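Local coordinates for protein SCO1, mitochondrial (Saccharomyces cerevisiae, PDB 2B7K) that is required for accumulation of cytochrome c oxidase subunits 1 and 2 and is thought to transport mitochondrial copper or insert it into the oxidase, at residues D59-L64 with P105-L110; L66-L71 with L79-I84; S72-I77 with D166-V171. All coordinates share one frame; numbering follows the deposited sequence.

How the contacts relate
From the N terminus, the chain passes through strand 44-49 into the long helix 56-75, which carries 59-64 and 66-71 and whose end runs on as 72-77 into the following turn. Contact 2 closes first, after seven intervening residues, when the chain turns back as strand 80-85. Contact 1 closes a wider loop of 40 residues at 105-110, where strand 108-111 lies beside strand 80-85 in one sheet; along the chain, contact 2 is nested inside this loop. Contact 3 spans 88 intervening residues, closes at the start of helix 169-180 and crosses both others. One helix is thus tied to two neighbouring strands and, near its C-terminal end, to the last helix.

Contact 1: residues D59-L64 with P105-L110; sequences DELDKL and PSILGL
Ile107 and Leu64 reach toward each other tip to tip, and their methyl groups make the nearer of the two meetings that hold helix 56-75 over the loop residue just before strand 108-111. The delta carbon CD1 of Ile107 lies 4.0 Å from Leu64 CD2, and CG1 of the same isoleucine follows just behind. Leu64 presents that methyl because its CG stands opposite the backbone N (chi1 176°), which turns the branched end off the helix toward the loop before the strand. One helical turn earlier, Leu61 comes to the same isoleucine tip less closely, with its CD2 4.3 Å from Ile107 CD1. A single isoleucine end is therefore shared by two leucines, with no polar bond across the contact. All three residues are buried, whereas Asp59 and Asp62 of the helix and Ser106 of the loop are exposed and take no part. Also apart from the apolar patch, Lys63 NZ and Glu60 OE1 form a salt bridge at 3.3 Å whose hydrogen bond is weak, and Lys63 NZ bonds to Tyr165 O. Leu61 also lies near Cys57, a copper ligand by similarity, so this packing borders the probable metal site. Around it, Phe83 of strand 80-85 lies against both Leu61 and Ile107, while on the sheet side of the helix Tyr47 of strand 44-49 touches Leu61, and Ile45 and Phe148 touch Leu64.

Contact 2: residues L66-L71 with L79-I84; sequences LWLNTL and LQPLFI
Leu68 and Leu71 on the helix of a beta-alpha-beta unit meet Leu79 and Pro81, where the chain enters the unit's second strand. The two methyls of Leu68 divide the work. CD1 lies against the proline ring, 3.9 Å from Pro81 CG and about as far from its CB, while CD2 stands 4.1 Å from Leu79 CD1. This fork reaches down from the helix because CG is opposite the carbonyl carbon (chi1 -65°), bringing the branched end nearer the strand than the bond to CB alone would. The closer approach is made one turn later, where Leu71 CD1 packs 3.6 Å from Leu79 CD1. Leu79 CD1 thus touches both helix leucines, and each pair of side chains meets at a slant. Strand 44-49, helix 56-75 and strand 80-85 form the beta-alpha-beta crossover of this thioredoxin-like fold, and the leucines lie in the layer between its helix and the sheet. An alanine in place of Leu68 is likely to open a gap over the Pro81 ring and leave Leu79 supported on this side mainly by Leu71. Ile45 of the adjacent strand 44-49 touches both Leu79 and Pro81. Leu71 also touches Val171 and Val175 of helix 169-180, and Trp67 NE1 bonds to Asp166 O.

Contact 3: residues S72-I77 with D166-V171; sequences SSKYGI and DEKTGV
Val171 turns its CG1 opposite the backbone N (chi1 169°), and Tyr75 has CG beside its own backbone N and anti to the carbonyl carbon (chi1 -55°), so that methyl and ring meet between the two helices. Val171 CG1 approaches Tyr75 CE1 obliquely at 3.8 Å, an apolar touch at one ring carbon. The valine is buried, but the tyrosine is exposed. Val171 also packs on Trp67 and Thr70, and the Tyr75 side chain also touches Val175, one turn further along helix 169-180. The contact thus joins the C-terminal end of helix 56-75 to the start of helix 169-180, away from the copper site.

Farther out, Lys74 extends fully beyond CG while Lys168 bends at its second and fourth torsions, and the two chains cross at about a right angle. Their ammonium groups come within 4.1 Å, NZ of Lys74 to NZ of Lys168, with no hydrogen bond between them.

Asp166, just before helix 169-180, caps it: its OD2 accepts from Thr169 N at 2.7 Å in a nearly straight bond (165°) met close to the C-O axis. Lys168 N reaches the same Asp166 OD2 from above the carboxylate plane at 2.9 Å. Thr169 OG1, also lying well out of that plane, donates to Asp166 OD2 over 2.9 Å. Three donors therefore grip one oxygen, a capping arrangement that fixes the carboxylate over the first turn.

Chemically, the negative Asp166 would be expected to suit the partly positive N-terminal end of the helix that follows, whereas the adjoining lysines probably repel each other, so cohesion across the contact rests on the Tyr75-Val171 touch rather than on charge.

Contact 1: residues D59-L64 with P105-L110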
ATOM      1  N   ASP A  59       1.182 -13.732  -1.675  1.00 21.15           N
ATOM      2  CA  ASP A  59       0.125 -13.836  -2.679  1.00 21.13           C
ATOM      3  C   ASP A  59      -0.471 -12.465  -3.011  1.00 21.03           C
ATOM      4  O   ASP A  59      -0.774 -12.178  -4.172  1.00 19.80           O
ATOM      5  CB  ASP A  59      -0.996 -14.766  -2.203  1.00 32.44           C
ATOM      6  CG  ASP A  59      -0.553 -16.215  -2.090  1.00 35.43           C
ATOM      7  OD1 ASP A  59       0.224 -16.680  -2.953  1.00 37.74           O
ATOM      8  OD2 ASP A  59      -0.999 -16.894  -1.145  1.00 38.85           O
ATOM      9  N   GLU A  60      -0.645 -11.626  -1.993  1.00 18.92           N
ATOM     10  CA  GLU A  60      -1.206 -10.291  -2.200  1.00 18.63           C
ATOM     11  C   GLU A  60      -0.240  -9.405  -2.978  1.00 16.39           C
ATOM     12  O   GLU A  60      -0.644  -8.672  -3.880  1.00 16.92           O
ATOM     13  CB  GLU A  60      -1.528  -9.629  -0.858  1.00 25.75           C
ATOM     14  CG  GLU A  60      -2.661 -10.279  -0.084  1.00 31.06           C
ATOM     15  CD  GLU A  60      -4.024 -10.036  -0.708  1.00 35.84           C
ATOM     16  OE1 GLU A  60      -4.289 -10.559  -1.812  1.00 37.16           O
ATOM     17  OE2 GLU A  60      -4.836  -9.314  -0.089  1.00 38.71           O
ATOM     18  N   LEU A  61       1.034  -9.448  -2.611  1.00 16.14           N
ATOM     19  CA  LEU A  61       2.038  -8.644  -3.292  1.00 16.09           C
ATOM     20  C   LEU A  61       2.181  -9.102  -4.742  1.00 16.15           C
ATOM     21  O   LEU A  61       2.440  -8.294  -5.630  1.00 13.82           O
ATOM     22  CB  LEU A  61       3.381  -8.733  -2.560  1.00 17.21           C
ATOM     23  CG  LEU A  61       3.410  -8.027  -1.197  1.00 18.91           C
ATOM     24  CD1 LEU A  61       4.713  -8.346  -0.494  1.00 20.03           C
ATOM     25  CD2 LEU A  61       3.260  -6.518  -1.383  1.00 19.61           C
ATOM     26  N   ASP A  62       2.005 -10.398  -4.985  1.00 16.58           N
ATOM     27  CA  ASP A  62       2.091 -10.911  -6.351  1.00 17.11           C
ATOM     28  C   ASP A  62       0.934 -10.324  -7.152  1.00 16.09           C
ATOM     29  O   ASP A  62       1.126  -9.844  -8.268  1.00 17.20           O
ATOM     30  CB  ASP A  62       2.002 -12.439  -6.372  1.00 24.88           C
ATOM     31  CG  ASP A  62       3.355 -13.108  -6.198  1.00 29.12           C
ATOM     32  OD1 ASP A  62       3.390 -14.351  -6.059  1.00 29.91           O
ATOM     33  OD2 ASP A  62       4.383 -12.397  -6.207  1.00 31.64           O
ATOM     34  N   LYS A  63      -0.262 -10.353  -6.570  1.00 16.09           N
ATOM     35  CA  LYS A  63      -1.441  -9.817  -7.237  1.00 16.51           C
ATOM     36  C   LYS A  63      -1.242  -8.335  -7.538  1.00 15.34           C
ATOM     37  O   LYS A  63      -1.593  -7.863  -8.623  1.00 13.68           O
ATOM     38  CB  LYS A  63      -2.693 -10.015  -6.369  1.00 18.87           C
ATOM     39  CG  LYS A  63      -3.991  -9.565  -7.047  1.00 23.27           C
ATOM     40  CD  LYS A  63      -5.232  -9.895  -6.212  1.00 25.34           C
ATOM     41  CE  LYS A  63      -5.230  -9.175  -4.865  1.00 25.35           C
ATOM     42  NZ  LYS A  63      -6.451  -9.493  -4.057  1.00 27.01           N
ATOM     43  N   LEU A  64      -0.678  -7.604  -6.576  1.00 15.14           N
ATOM     44  CA  LEU A  64      -0.434  -6.174  -6.751  1.00 14.28           C
ATOM     45  C   LEU A  64       0.497  -5.922  -7.944  1.00 14.72           C
ATOM     46  O   LEU A  64       0.299  -4.981  -8.710  1.00 15.44           O
ATOM     47  CB  LEU A  64       0.168  -5.573  -5.471  1.00 11.90           C
ATOM     48  CG  LEU A  64       0.570  -4.092  -5.522  1.00 12.32           C
ATOM     49  CD1 LEU A  64      -0.665  -3.240  -5.812  1.00 13.02           C
ATOM     50  CD2 LEU A  64       1.213  -3.674  -4.199  1.00 13.62           C
ATOM     51  N   PRO A 105       9.207  -3.973  -8.645  1.00 19.50           N
ATOM     52  CA  PRO A 105      10.195  -2.952  -8.270  1.00 20.23           C
ATOM     53  C   PRO A 105       9.643  -1.604  -7.808  1.00 18.65           C
ATOM     54  O   PRO A 105      10.342  -0.858  -7.133  1.00 20.01           O
ATOM     55  CB  PRO A 105      11.041  -2.802  -9.537  1.00 26.35           C
ATOM     56  CG  PRO A 105      10.861  -4.123 -10.244  1.00 29.81           C
ATOM     57  CD  PRO A 105       9.400  -4.387 -10.045  1.00 25.74           C
ATOM     58  N   SER A 106       8.408  -1.285  -8.185  1.00 17.05           N
ATOM     59  CA  SER A 106       7.808  -0.009  -7.803  1.00 17.34           C
ATOM     60  C   SER A 106       7.313   0.022  -6.362  1.00 16.59           C
ATOM     61  O   SER A 106       7.110   1.096  -5.788  1.00 16.92           O
ATOM     62  CB  SER A 106       6.644   0.338  -8.733  1.00 22.36           C
ATOM     63  OG  SER A 106       7.118   0.726 -10.008  1.00 27.93           O
ATOM     64  N   ILE A 107       7.117  -1.154  -5.782  1.00 14.23           N
ATOM     65  CA  ILE A 107       6.637  -1.237  -4.410  1.00 12.63           C
ATOM     66  C   ILE A 107       7.689  -0.697  -3.445  1.00 13.12           C
ATOM     67  O   ILE A 107       8.845  -1.118  -3.459  1.00 14.75           O
ATOM     68  CB  ILE A 107       6.280  -2.694  -4.038  1.00 13.46           C
ATOM     69  CG1 ILE A 107       5.203  -3.227  -4.994  1.00 12.99           C
ATOM     70  CG2 ILE A 107       5.766  -2.753  -2.602  1.00 15.14           C
ATOM     71  CD1 ILE A 107       4.972  -4.732  -4.883  1.00 14.82           C
ATOM     72  N   LEU A 108       7.286   0.257  -2.618  1.00 11.99           N
ATOM     73  CA  LEU A 108       8.214   0.846  -1.658  1.00 12.76           C
ATOM     74  C   LEU A 108       7.852   0.399  -0.259  1.00 11.73           C
ATOM     75  O   LEU A 108       6.717   0.599   0.188  1.00 12.16           O
ATOM     76  CB  LEU A 108       8.161   2.369  -1.738  1.00 14.78           C
ATOM     77  CG  LEU A 108       9.107   3.152  -0.819  1.00 16.04           C
ATOM     78  CD1 LEU A 108      10.558   2.887  -1.207  1.00 16.47           C
ATOM     79  CD2 LEU A 108       8.785   4.637  -0.922  1.00 16.54           C
ATOM     80  N   GLY A 109       8.820  -0.185   0.437  1.00 14.47           N
ATOM     81  CA  GLY A 109       8.577  -0.644   1.792  1.00 14.61           C
ATOM     82  C   GLY A 109       8.743   0.477   2.802  1.00 14.02           C
ATOM     83  O   GLY A 109       9.686   1.273   2.704  1.00 14.14           O
ATOM     84  N   LEU A 110       7.817   0.555   3.758  1.00 11.85           N
ATOM     85  CA  LEU A 110       7.878   1.578   4.806  1.00 12.20           C
ATOM     86  C   LEU A 110       7.930   0.900   6.163  1.00 11.84           C
ATOM     87  O   LEU A 110       7.254  -0.103   6.390  1.00 11.87           O
ATOM     88  CB  LEU A 110       6.642   2.483   4.783  1.00 11.72           C
ATOM     89  CG  LEU A 110       6.284   3.238   3.504  1.00 11.10           C
ATOM     90  CD1 LEU A 110       5.119   4.184   3.788  1.00 15.49           C
ATOM     91  CD2 LEU A 110       7.495   4.025   3.001  1.00 14.17           C
TER

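Contact 2: residues L66-L71 with L79-I84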
ATOM      1  N   LEU A  66       0.774  -7.700 -10.592  1.00 14.33           N
ATOM      2  CA  LEU A  66       0.011  -7.921 -11.818  1.00 15.98           C
ATOM      3  C   LEU A  66      -0.818  -6.678 -12.112  1.00 15.22           C
ATOM      4  O   LEU A  66      -0.890  -6.225 -13.255  1.00 14.33           O
ATOM      5  CB  LEU A  66      -0.912  -9.129 -11.669  1.00 24.28           C
ATOM      6  CG  LEU A  66      -0.241 -10.501 -11.553  1.00 27.70           C
ATOM      7  CD1 LEU A  66      -1.312 -11.569 -11.472  1.00 28.03           C
ATOM      8  CD2 LEU A  66       0.660 -10.745 -12.759  1.00 27.40           C
ATOM      9  N   TRP A  67      -1.443  -6.134 -11.071  1.00 14.03           N
ATOM     10  CA  TRP A  67      -2.256  -4.928 -11.216  1.00 13.84           C
ATOM     11  C   TRP A  67      -1.427  -3.754 -11.731  1.00 12.49           C
ATOM     12  O   TRP A  67      -1.813  -3.079 -12.689  1.00 12.84           O
ATOM     13  CB  TRP A  67      -2.874  -4.517  -9.874  1.00 14.25           C
ATOM     14  CG  TRP A  67      -4.005  -5.382  -9.376  1.00 14.17           C
ATOM     15  CD1 TRP A  67      -4.676  -6.348 -10.065  1.00 15.04           C
ATOM     16  CD2 TRP A  67      -4.604  -5.324  -8.077  1.00 15.66           C
ATOM     17  NE1 TRP A  67      -5.662  -6.902  -9.273  1.00 16.89           N
ATOM     18  CE2 TRP A  67      -5.639  -6.289  -8.047  1.00 18.16           C
ATOM     19  CE3 TRP A  67      -4.368  -4.546  -6.933  1.00 17.90           C
ATOM     20  CZ2 TRP A  67      -6.437  -6.501  -6.917  1.00 18.33           C
ATOM     21  CZ3 TRP A  67      -5.162  -4.754  -5.806  1.00 19.83           C
ATOM     22  CH2 TRP A  67      -6.186  -5.726  -5.809  1.00 19.21           C
ATOM     23  N   LEU A  68      -0.301  -3.492 -11.078  1.00 12.43           N
ATOM     24  CA  LEU A  68       0.566  -2.388 -11.477  1.00 13.69           C
ATOM     25  C   LEU A  68       0.987  -2.454 -12.940  1.00 14.26           C
ATOM     26  O   LEU A  68       0.918  -1.453 -13.658  1.00 12.54           O
ATOM     27  CB  LEU A  68       1.806  -2.343 -10.589  1.00 12.92           C
ATOM     28  CG  LEU A  68       1.506  -2.027  -9.120  1.00 14.57           C
ATOM     29  CD1 LEU A  68       2.777  -2.170  -8.290  1.00 15.76           C
ATOM     30  CD2 LEU A  68       0.945  -0.619  -9.001  1.00 14.61           C
ATOM     31  N   ASN A  69       1.417  -3.629 -13.385  1.00 14.07           N
ATOM     32  CA  ASN A  69       1.841  -3.783 -14.773  1.00 15.30           C
ATOM     33  C   ASN A  69       0.694  -3.626 -15.767  1.00 14.07           C
ATOM     34  O   ASN A  69       0.879  -3.063 -16.842  1.00 15.54           O
ATOM     35  CB  ASN A  69       2.533  -5.132 -14.962  1.00 20.13           C
ATOM     36  CG  ASN A  69       3.981  -5.102 -14.516  1.00 21.88           C
ATOM     37  OD1 ASN A  69       4.611  -6.142 -14.336  1.00 24.85           O
ATOM     38  ND2 ASN A  69       4.521  -3.899 -14.346  1.00 23.47           N
ATOM     39  N   THR A  70      -0.486  -4.119 -15.415  1.00 14.06           N
ATOM     40  CA  THR A  70      -1.639  -3.992 -16.297  1.00 14.02           C
ATOM     41  C   THR A  70      -2.046  -2.522 -16.350  1.00 14.88           C
ATOM     42  O   THR A  70      -2.371  -1.993 -17.414  1.00 13.35           O
ATOM     43  CB  THR A  70      -2.835  -4.809 -15.780  1.00 16.55           C
ATOM     44  OG1 THR A  70      -2.507  -6.202 -15.813  1.00 18.09           O
ATOM     45  CG2 THR A  70      -4.060  -4.565 -16.634  1.00 18.13           C
ATOM     46  N   LEU A  71      -2.024  -1.865 -15.193  1.00 13.28           N
ATOM     47  CA  LEU A  71      -2.406  -0.458 -15.121  1.00 15.61           C
ATOM     48  C   LEU A  71      -1.526   0.431 -15.991  1.00 15.51           C
ATOM     49  O   LEU A  71      -2.024   1.263 -16.752  1.00 17.58           O
ATOM     50  CB  LEU A  71      -2.362   0.025 -13.665  1.00 14.57           C
ATOM     51  CG  LEU A  71      -3.564  -0.443 -12.838  1.00 16.45           C
ATOM     52  CD1 LEU A  71      -3.308  -0.217 -11.356  1.00 16.66           C
ATOM     53  CD2 LEU A  71      -4.807   0.320 -13.297  1.00 14.13           C
ATOM     54  N   LEU A  79       0.651   4.165 -10.216  1.00 22.14           N
ATOM     55  CA  LEU A  79       0.303   4.362  -8.815  1.00 21.08           C
ATOM     56  C   LEU A  79       1.563   4.414  -7.957  1.00 20.44           C
ATOM     57  O   LEU A  79       2.663   4.105  -8.425  1.00 22.24           O
ATOM     58  CB  LEU A  79      -0.571   3.213  -8.303  1.00 19.45           C
ATOM     59  CG  LEU A  79      -1.868   2.848  -9.024  1.00 21.25           C
ATOM     60  CD1 LEU A  79      -2.470   1.620  -8.349  1.00 20.24           C
ATOM     61  CD2 LEU A  79      -2.853   4.011  -8.988  1.00 21.51           C
ATOM     62  N   GLN A  80       1.388   4.822  -6.703  1.00 14.15           N
ATOM     63  CA  GLN A  80       2.475   4.862  -5.728  1.00 13.36           C
ATOM     64  C   GLN A  80       2.168   3.698  -4.789  1.00 11.68           C
ATOM     65  O   GLN A  80       1.402   3.849  -3.838  1.00 12.54           O
ATOM     66  CB  GLN A  80       2.469   6.172  -4.922  1.00 14.12           C
ATOM     67  CG  GLN A  80       3.455   6.132  -3.744  1.00 15.71           C
ATOM     68  CD  GLN A  80       3.660   7.476  -3.070  1.00 17.74           C
ATOM     69  OE1 GLN A  80       4.789   7.965  -2.979  1.00 20.24           O
ATOM     70  NE2 GLN A  80       2.576   8.075  -2.586  1.00 16.54           N
ATOM     71  N   PRO A  81       2.742   2.517  -5.058  1.00 13.06           N
ATOM     72  CA  PRO A  81       2.502   1.342  -4.215  1.00 14.68           C
ATOM     73  C   PRO A  81       3.372   1.353  -2.974  1.00 14.23           C
ATOM     74  O   PRO A  81       4.591   1.539  -3.055  1.00 13.73           O
ATOM     75  CB  PRO A  81       2.814   0.178  -5.150  1.00 14.17           C
ATOM     76  CG  PRO A  81       3.911   0.724  -5.993  1.00 14.89           C
ATOM     77  CD  PRO A  81       3.533   2.164  -6.251  1.00 15.56           C
ATOM     78  N   LEU A  82       2.738   1.147  -1.824  1.00 12.26           N
ATOM     79  CA  LEU A  82       3.443   1.168  -0.549  1.00 11.35           C
ATOM     80  C   LEU A  82       3.164  -0.081   0.268  1.00 11.29           C
ATOM     81  O   LEU A  82       2.011  -0.484   0.415  1.00 13.45           O
ATOM     82  CB  LEU A  82       3.008   2.397   0.262  1.00 11.02           C
ATOM     83  CG  LEU A  82       3.181   3.745  -0.444  1.00 13.54           C
ATOM     84  CD1 LEU A  82       2.470   4.845   0.340  1.00 13.39           C
ATOM     85  CD2 LEU A  82       4.667   4.045  -0.580  1.00 13.37           C
ATOM     86  N   PHE A  83       4.229  -0.695   0.779  1.00 10.90           N
ATOM     87  CA  PHE A  83       4.114  -1.874   1.630  1.00 12.18           C
ATOM     88  C   PHE A  83       4.511  -1.424   3.030  1.00 11.94           C
ATOM     89  O   PHE A  83       5.668  -1.097   3.275  1.00 12.66           O
ATOM     90  CB  PHE A  83       5.060  -2.982   1.170  1.00 13.46           C
ATOM     91  CG  PHE A  83       5.036  -4.207   2.055  1.00 15.57           C
ATOM     92  CD1 PHE A  83       6.187  -4.628   2.711  1.00 17.13           C
ATOM     93  CD2 PHE A  83       3.864  -4.938   2.225  1.00 16.11           C
ATOM     94  CE1 PHE A  83       6.171  -5.772   3.531  1.00 19.70           C
ATOM     95  CE2 PHE A  83       3.834  -6.079   3.037  1.00 18.15           C
ATOM     96  CZ  PHE A  83       4.986  -6.497   3.690  1.00 17.32           C
ATOM     97  N   ILE A  84       3.552  -1.389   3.944  1.00 11.65           N
ATOM     98  CA  ILE A  84       3.847  -0.964   5.306  1.00 11.47           C
ATOM     99  C   ILE A  84       3.883  -2.178   6.218  1.00 12.54           C
ATOM    100  O   ILE A  84       2.913  -2.935   6.298  1.00 12.22           O
ATOM    101  CB  ILE A  84       2.788   0.029   5.831  1.00 12.76           C
ATOM    102  CG1 ILE A  84       2.706   1.243   4.899  1.00 15.30           C
ATOM    103  CG2 ILE A  84       3.167   0.491   7.237  1.00 14.91           C
ATOM    104  CD1 ILE A  84       1.747   2.323   5.377  1.00 15.74           C
TER

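Contact 3: residues S72-I77 with D166-V171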
ATOM      1  N   SER A  72      -0.217   0.255 -15.890  1.00 15.83           N
ATOM      2  CA  SER A  72       0.692   1.071 -16.677  1.00 17.61           C
ATOM      3  C   SER A  72       0.679   0.723 -18.166  1.00 19.08           C
ATOM      4  O   SER A  72       0.605   1.615 -19.014  1.00 19.51           O
ATOM      5  CB  SER A  72       2.114   0.960 -16.122  1.00 27.90           C
ATOM      6  OG  SER A  72       2.545  -0.386 -16.111  1.00 31.27           O
ATOM      7  N   SER A  73       0.727  -0.562 -18.494  1.00 22.75           N
ATOM      8  CA  SER A  73       0.752  -0.966 -19.900  1.00 23.21           C
ATOM      9  C   SER A  73      -0.560  -0.762 -20.661  1.00 23.75           C
ATOM     10  O   SER A  73      -0.554  -0.285 -21.797  1.00 24.67           O
ATOM     11  CB  SER A  73       1.199  -2.430 -20.022  1.00 21.06           C
ATOM     12  OG  SER A  73       0.245  -3.325 -19.477  1.00 19.27           O
ATOM     13  N   LYS A  74      -1.687  -1.098 -20.042  1.00 20.99           N
ATOM     14  CA  LYS A  74      -2.978  -0.958 -20.718  1.00 22.22           C
ATOM     15  C   LYS A  74      -3.699   0.378 -20.552  1.00 22.74           C
ATOM     16  O   LYS A  74      -4.469   0.780 -21.429  1.00 22.19           O
ATOM     17  CB  LYS A  74      -3.923  -2.079 -20.276  1.00 31.77           C
ATOM     18  CG  LYS A  74      -3.436  -3.470 -20.620  1.00 37.59           C
ATOM     19  CD  LYS A  74      -4.415  -4.519 -20.130  1.00 41.73           C
ATOM     20  CE  LYS A  74      -3.921  -5.921 -20.435  1.00 45.14           C
ATOM     21  NZ  LYS A  74      -4.792  -6.956 -19.805  1.00 49.00           N
ATOM     22  N   TYR A  75      -3.462   1.070 -19.442  1.00 23.08           N
ATOM     23  CA  TYR A  75      -4.147   2.336 -19.201  1.00 23.62           C
ATOM     24  C   TYR A  75      -3.231   3.530 -18.965  1.00 24.74           C
ATOM     25  O   TYR A  75      -3.705   4.654 -18.799  1.00 26.04           O
ATOM     26  CB  TYR A  75      -5.110   2.182 -18.016  1.00 25.83           C
ATOM     27  CG  TYR A  75      -6.101   1.059 -18.194  1.00 25.29           C
ATOM     28  CD1 TYR A  75      -5.778  -0.247 -17.824  1.00 26.35           C
ATOM     29  CD2 TYR A  75      -7.344   1.289 -18.782  1.00 27.28           C
ATOM     30  CE1 TYR A  75      -6.670  -1.299 -18.039  1.00 28.55           C
ATOM     31  CE2 TYR A  75      -8.242   0.246 -19.005  1.00 29.30           C
ATOM     32  CZ  TYR A  75      -7.900  -1.045 -18.632  1.00 30.38           C
ATOM     33  OH  TYR A  75      -8.784  -2.080 -18.857  1.00 29.21           O
ATOM     34  N   GLY A  76      -1.925   3.291 -18.954  1.00 24.68           N
ATOM     35  CA  GLY A  76      -0.981   4.370 -18.731  1.00 24.16           C
ATOM     36  C   GLY A  76      -1.162   5.008 -17.367  1.00 25.17           C
ATOM     37  O   GLY A  76      -0.931   6.208 -17.189  1.00 24.78           O
ATOM     38  N   ILE A  77      -1.588   4.203 -16.400  1.00 17.19           N
ATOM     39  CA  ILE A  77      -1.799   4.677 -15.039  1.00 17.21           C
ATOM     40  C   ILE A  77      -0.628   4.235 -14.178  1.00 17.73           C
ATOM     41  O   ILE A  77      -0.231   3.071 -14.219  1.00 18.25           O
ATOM     42  CB  ILE A  77      -3.107   4.096 -14.436  1.00 21.12           C
ATOM     43  CG1 ILE A  77      -4.322   4.751 -15.096  1.00 23.35           C
ATOM     44  CG2 ILE A  77      -3.129   4.302 -12.922  1.00 24.01           C
ATOM     45  CD1 ILE A  77      -5.660   4.162 -14.653  1.00 20.87           C
ATOM     46  N   ASP A 166      -9.915  -9.954  -8.120  1.00 19.04           N
ATOM     47  CA  ASP A 166      -8.869 -10.757  -8.738  1.00 22.19           C
ATOM     48  C   ASP A 166      -7.991  -9.890  -9.634  1.00 23.21           C
ATOM     49  O   ASP A 166      -8.138  -8.671  -9.658  1.00 20.16           O
ATOM     50  CB  ASP A 166      -9.485 -11.910  -9.538  1.00 35.56           C
ATOM     51  CG  ASP A 166     -10.330 -11.434 -10.708  1.00 38.85           C
ATOM     52  OD1 ASP A 166     -11.018 -12.282 -11.318  1.00 41.91           O
ATOM     53  OD2 ASP A 166     -10.308 -10.225 -11.022  1.00 38.43           O
ATOM     54  N   GLU A 167      -7.082 -10.526 -10.368  1.00 28.48           N
ATOM     55  CA  GLU A 167      -6.161  -9.807 -11.242  1.00 31.33           C
ATOM     56  C   GLU A 167      -6.827  -8.876 -12.254  1.00 30.86           C
ATOM     57  O   GLU A 167      -6.203  -7.920 -12.719  1.00 29.28           O
ATOM     58  CB  GLU A 167      -5.245 -10.801 -11.968  1.00 50.62           C
ATOM     59  CG  GLU A 167      -5.956 -11.774 -12.899  1.00 56.23           C
ATOM     60  CD  GLU A 167      -7.026 -12.591 -12.199  1.00 59.14           C
ATOM     61  OE1 GLU A 167      -6.690 -13.322 -11.243  1.00 59.50           O
ATOM     62  OE2 GLU A 167      -8.204 -12.499 -12.610  1.00 59.08           O
ATOM     63  N   LYS A 168      -8.086  -9.142 -12.588  1.00 29.11           N
ATOM     64  CA  LYS A 168      -8.808  -8.317 -13.554  1.00 28.79           C
ATOM     65  C   LYS A 168      -9.780  -7.307 -12.951  1.00 26.95           C
ATOM     66  O   LYS A 168      -9.758  -6.131 -13.309  1.00 26.26           O
ATOM     67  CB  LYS A 168      -9.570  -9.200 -14.550  1.00 57.52           C
ATOM     68  CG  LYS A 168      -8.752  -9.666 -15.750  1.00 63.97           C
ATOM     69  CD  LYS A 168      -7.614 -10.583 -15.343  1.00 67.48           C
ATOM     70  CE  LYS A 168      -6.811 -11.041 -16.550  1.00 69.83           C
ATOM     71  NZ  LYS A 168      -6.183  -9.896 -17.267  1.00 73.17           N
ATOM     72  N   THR A 169     -10.643  -7.760 -12.045  1.00 21.52           N
ATOM     73  CA  THR A 169     -11.617  -6.855 -11.444  1.00 19.27           C
ATOM     74  C   THR A 169     -10.970  -5.774 -10.584  1.00 17.65           C
ATOM     75  O   THR A 169     -11.524  -4.685 -10.433  1.00 16.69           O
ATOM     76  CB  THR A 169     -12.651  -7.621 -10.597  1.00 23.19           C
ATOM     77  OG1 THR A 169     -11.982  -8.362  -9.576  1.00 22.81           O
ATOM     78  CG2 THR A 169     -13.442  -8.585 -11.478  1.00 24.66           C
ATOM     79  N   GLY A 170      -9.804  -6.073 -10.019  1.00 19.12           N
ATOM     80  CA  GLY A 170      -9.116  -5.087  -9.203  1.00 17.41           C
ATOM     81  C   GLY A 170      -8.657  -3.939 -10.084  1.00 17.67           C
ATOM     82  O   GLY A 170      -8.760  -2.768  -9.724  1.00 17.25           O
ATOM     83  N   VAL A 171      -8.139  -4.277 -11.257  1.00 15.69           N
ATOM     84  CA  VAL A 171      -7.689  -3.246 -12.178  1.00 15.34           C
ATOM     85  C   VAL A 171      -8.870  -2.371 -12.603  1.00 16.70           C
ATOM     86  O   VAL A 171      -8.760  -1.147 -12.623  1.00 16.36           O
ATOM     87  CB  VAL A 171      -7.035  -3.864 -13.431  1.00 17.94           C
ATOM     88  CG1 VAL A 171      -6.811  -2.780 -14.493  1.00 18.44           C
ATOM     89  CG2 VAL A 171      -5.707  -4.509 -13.054  1.00 19.90           C
TER